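Local coordinates for protein GDP-6-deoxy-D-mannose reductase (Pseudomonas aeruginosa, PDB 6X3B) that probably reduces GDP-4-dehydro-6-deoxy-D-mannose to GDP-rhamnose with NADPH, a step in building the bacterial lipopolysaccharide O-antigen, at residues L161-G166 / V173-P178. Residues are numbered along the deposited sequence; the frame is centred on the assembly and turned at random.
Sequences LCLQWG and VLVARP
G166 passes V173, their CA atoms 5.3 Å apart, near the end of helix 150-169 and before the chain enters strand 172-182. Segments 161-166 and 173-178 run nearly antiparallel, at 159°, with their axes 7.9 Å apart at closest approach. The contact is a worked example of how an alpha/beta fold seats a helix on its sheet, here through two valines and a leucine, with a cysteine and a glycine. V173 is the main wedge. With CG1 anti to the backbone N (chi1 176°), both its methyls face the helix: CG1 lies 3.4 Å from C162 O and also meets CB of C162, while CG2 packs 3.5 Å from CA of G166. The glycine thus lets the methyl come right up to the helix backbone; C162 O itself accepts the helical bond from G166 N. From the helix, L163 reaches both valines, its CD2 3.9 Å from V173 CG1 and its CG 4.0 Å from CG2 of V175, two residues along the strand; the leucine and V175 side chains cross at about a right angle. No hydrogen bond links the segments. Beyond the packed valines the strand leads to P178, which touches NADPH. In this Rossmann-like domain, strand 172-182 lies between strands 119-123 and 244-247; C162 also rests on F120 and Y122, and helix 93-114 flanks helix 150-169.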
loop_
_atom_site.group_PDB
_atom_site.type_symbol
_atom_site.label_atom_id
_atom_site.label_comp_id
_atom_site.label_asym_id
_atom_site.label_seq_id
_atom_site.Cartn_x
_atom_site.Cartn_y
_atom_site.Cartn_z
ATOM N N LEU A 161 -0.158 -6.426 1.022
ATOM C CA LEU A 161 0.668 -7.621 1.120
ATOM C C LEU A 161 -0.151 -8.817 1.601
ATOM O O LEU A 161 -0.160 -9.879 0.955
ATOM C CB LEU A 161 1.858 -7.363 2.059
ATOM C CG LEU A 161 2.715 -8.610 2.331
ATOM C CD1 LEU A 161 3.414 -9.067 1.039
ATOM C CD2 LEU A 161 3.744 -8.347 3.457
ATOM N N CYS A 162 -0.854 -8.665 2.734
ATOM C CA CYS A 162 -1.641 -9.794 3.246
ATOM C C CYS A 162 -2.681 -10.261 2.230
ATOM O O CYS A 162 -2.874 -11.469 2.033
ATOM C CB CYS A 162 -2.320 -9.417 4.551
ATOM S SG CYS A 162 -1.120 -9.217 5.885
ATOM N N LEU A 163 -3.360 -9.325 1.578
ATOM C CA LEU A 163 -4.365 -9.726 0.604
ATOM C C LEU A 163 -3.729 -10.367 -0.613
ATOM O O LEU A 163 -4.315 -11.290 -1.200
ATOM C CB LEU A 163 -5.216 -8.526 0.201
ATOM C CG LEU A 163 -6.121 -7.982 1.305
ATOM C CD1 LEU A 163 -6.647 -6.609 0.941
ATOM C CD2 LEU A 163 -7.272 -8.969 1.610
ATOM N N GLN A 164 -2.537 -9.905 -1.001
ATOM C CA GLN A 164 -1.791 -10.563 -2.071
ATOM C C GLN A 164 -1.431 -11.990 -1.690
ATOM O O GLN A 164 -1.517 -12.901 -2.528
ATOM C CB GLN A 164 -0.527 -9.774 -2.409
ATOM C CG GLN A 164 0.334 -10.373 -3.518
ATOM C CD GLN A 164 1.568 -11.088 -2.995
ATOM O OE1 GLN A 164 1.742 -12.297 -3.210
ATOM N NE2 GLN A 164 2.422 -10.358 -2.287
ATOM N N TRP A 165 -1.054 -12.208 -0.421
ATOM C CA TRP A 165 -0.780 -13.559 0.055
ATOM C C TRP A 165 -2.022 -14.429 -0.025
ATOM O O TRP A 165 -1.937 -15.620 -0.341
ATOM C CB TRP A 165 -0.242 -13.528 1.491
ATOM C CG TRP A 165 1.208 -13.470 1.436
ATOM C CD1 TRP A 165 1.964 -12.450 0.906
ATOM C CD2 TRP A 165 2.120 -14.492 1.826
ATOM N NE1 TRP A 165 3.301 -12.768 0.982
ATOM C CE2 TRP A 165 3.424 -14.019 1.538
ATOM C CE3 TRP A 165 1.968 -15.760 2.411
ATOM C CZ2 TRP A 165 4.566 -14.767 1.824
ATOM C CZ3 TRP A 165 3.102 -16.504 2.685
ATOM C CH2 TRP A 165 4.379 -16.016 2.391
ATOM N N GLY A 166 -3.185 -13.858 0.274
ATOM C CA GLY A 166 -4.406 -14.632 0.162
ATOM C C GLY A 166 -4.677 -15.050 -1.269
ATOM O O GLY A 166 -5.128 -16.165 -1.525
ATOM N N VAL A 173 -7.754 -14.627 3.943
ATOM C CA VAL A 173 -7.192 -13.399 4.484
ATOM C C VAL A 173 -8.307 -12.385 4.650
ATOM O O VAL A 173 -9.095 -12.150 3.723
ATOM C CB VAL A 173 -6.083 -12.835 3.583
ATOM C CG1 VAL A 173 -5.608 -11.502 4.133
ATOM C CG2 VAL A 173 -4.948 -13.843 3.489
ATOM N N LEU A 174 -8.357 -11.776 5.825
ATOM C CA LEU A 174 -9.310 -10.733 6.142
ATOM C C LEU A 174 -8.551 -9.513 6.648
ATOM O O LEU A 174 -7.487 -9.633 7.273
ATOM C CB LEU A 174 -10.285 -11.194 7.223
ATOM C CG LEU A 174 -10.910 -12.578 7.010
ATOM C CD1 LEU A 174 -11.435 -13.093 8.354
ATOM C CD2 LEU A 174 -12.044 -12.460 5.996
ATOM N N VAL A 175 -9.107 -8.337 6.378
ATOM C CA VAL A 175 -8.531 -7.082 6.835
ATOM C C VAL A 175 -9.592 -6.334 7.629
ATOM O O VAL A 175 -10.729 -6.167 7.169
ATOM C CB VAL A 175 -8.011 -6.228 5.662
ATOM C CG1 VAL A 175 -7.698 -4.830 6.149
ATOM C CG2 VAL A 175 -6.767 -6.856 5.075
ATOM N N ALA A 176 -9.219 -5.881 8.817
ATOM C CA ALA A 176 -10.065 -5.013 9.610
ATOM C C ALA A 176 -9.419 -3.640 9.698
ATOM O O ALA A 176 -8.209 -3.545 9.919
ATOM C CB ALA A 176 -10.264 -5.582 11.015
ATOM N N ARG A 177 -10.227 -2.580 9.557
ATOM C CA ARG A 177 -9.790 -1.187 9.750
ATOM C C ARG A 177 -10.514 -0.612 10.960
ATOM O O ARG A 177 -11.591 -0.014 10.826
ATOM C CB ARG A 177 -10.054 -0.324 8.508
ATOM C CG ARG A 177 -9.200 -0.723 7.305
ATOM C CD ARG A 177 -9.629 -0.006 6.016
ATOM N NE ARG A 177 -8.692 -0.284 4.937
ATOM C CZ ARG A 177 -8.900 0.072 3.672
ATOM N NH1 ARG A 177 -10.031 0.693 3.341
ATOM N NH2 ARG A 177 -7.985 -0.194 2.745
ATOM N N PRO A 178 -9.995 -0.795 12.166
ATOM C CA PRO A 178 -10.679 -0.254 13.345
ATOM C C PRO A 178 -10.465 1.242 13.446
ATOM O O PRO A 178 -9.393 1.764 13.114
ATOM C CB PRO A 178 -10.002 -0.982 14.510
ATOM C CG PRO A 178 -8.594 -1.258 13.976
ATOM C CD PRO A 178 -8.796 -1.578 12.519
#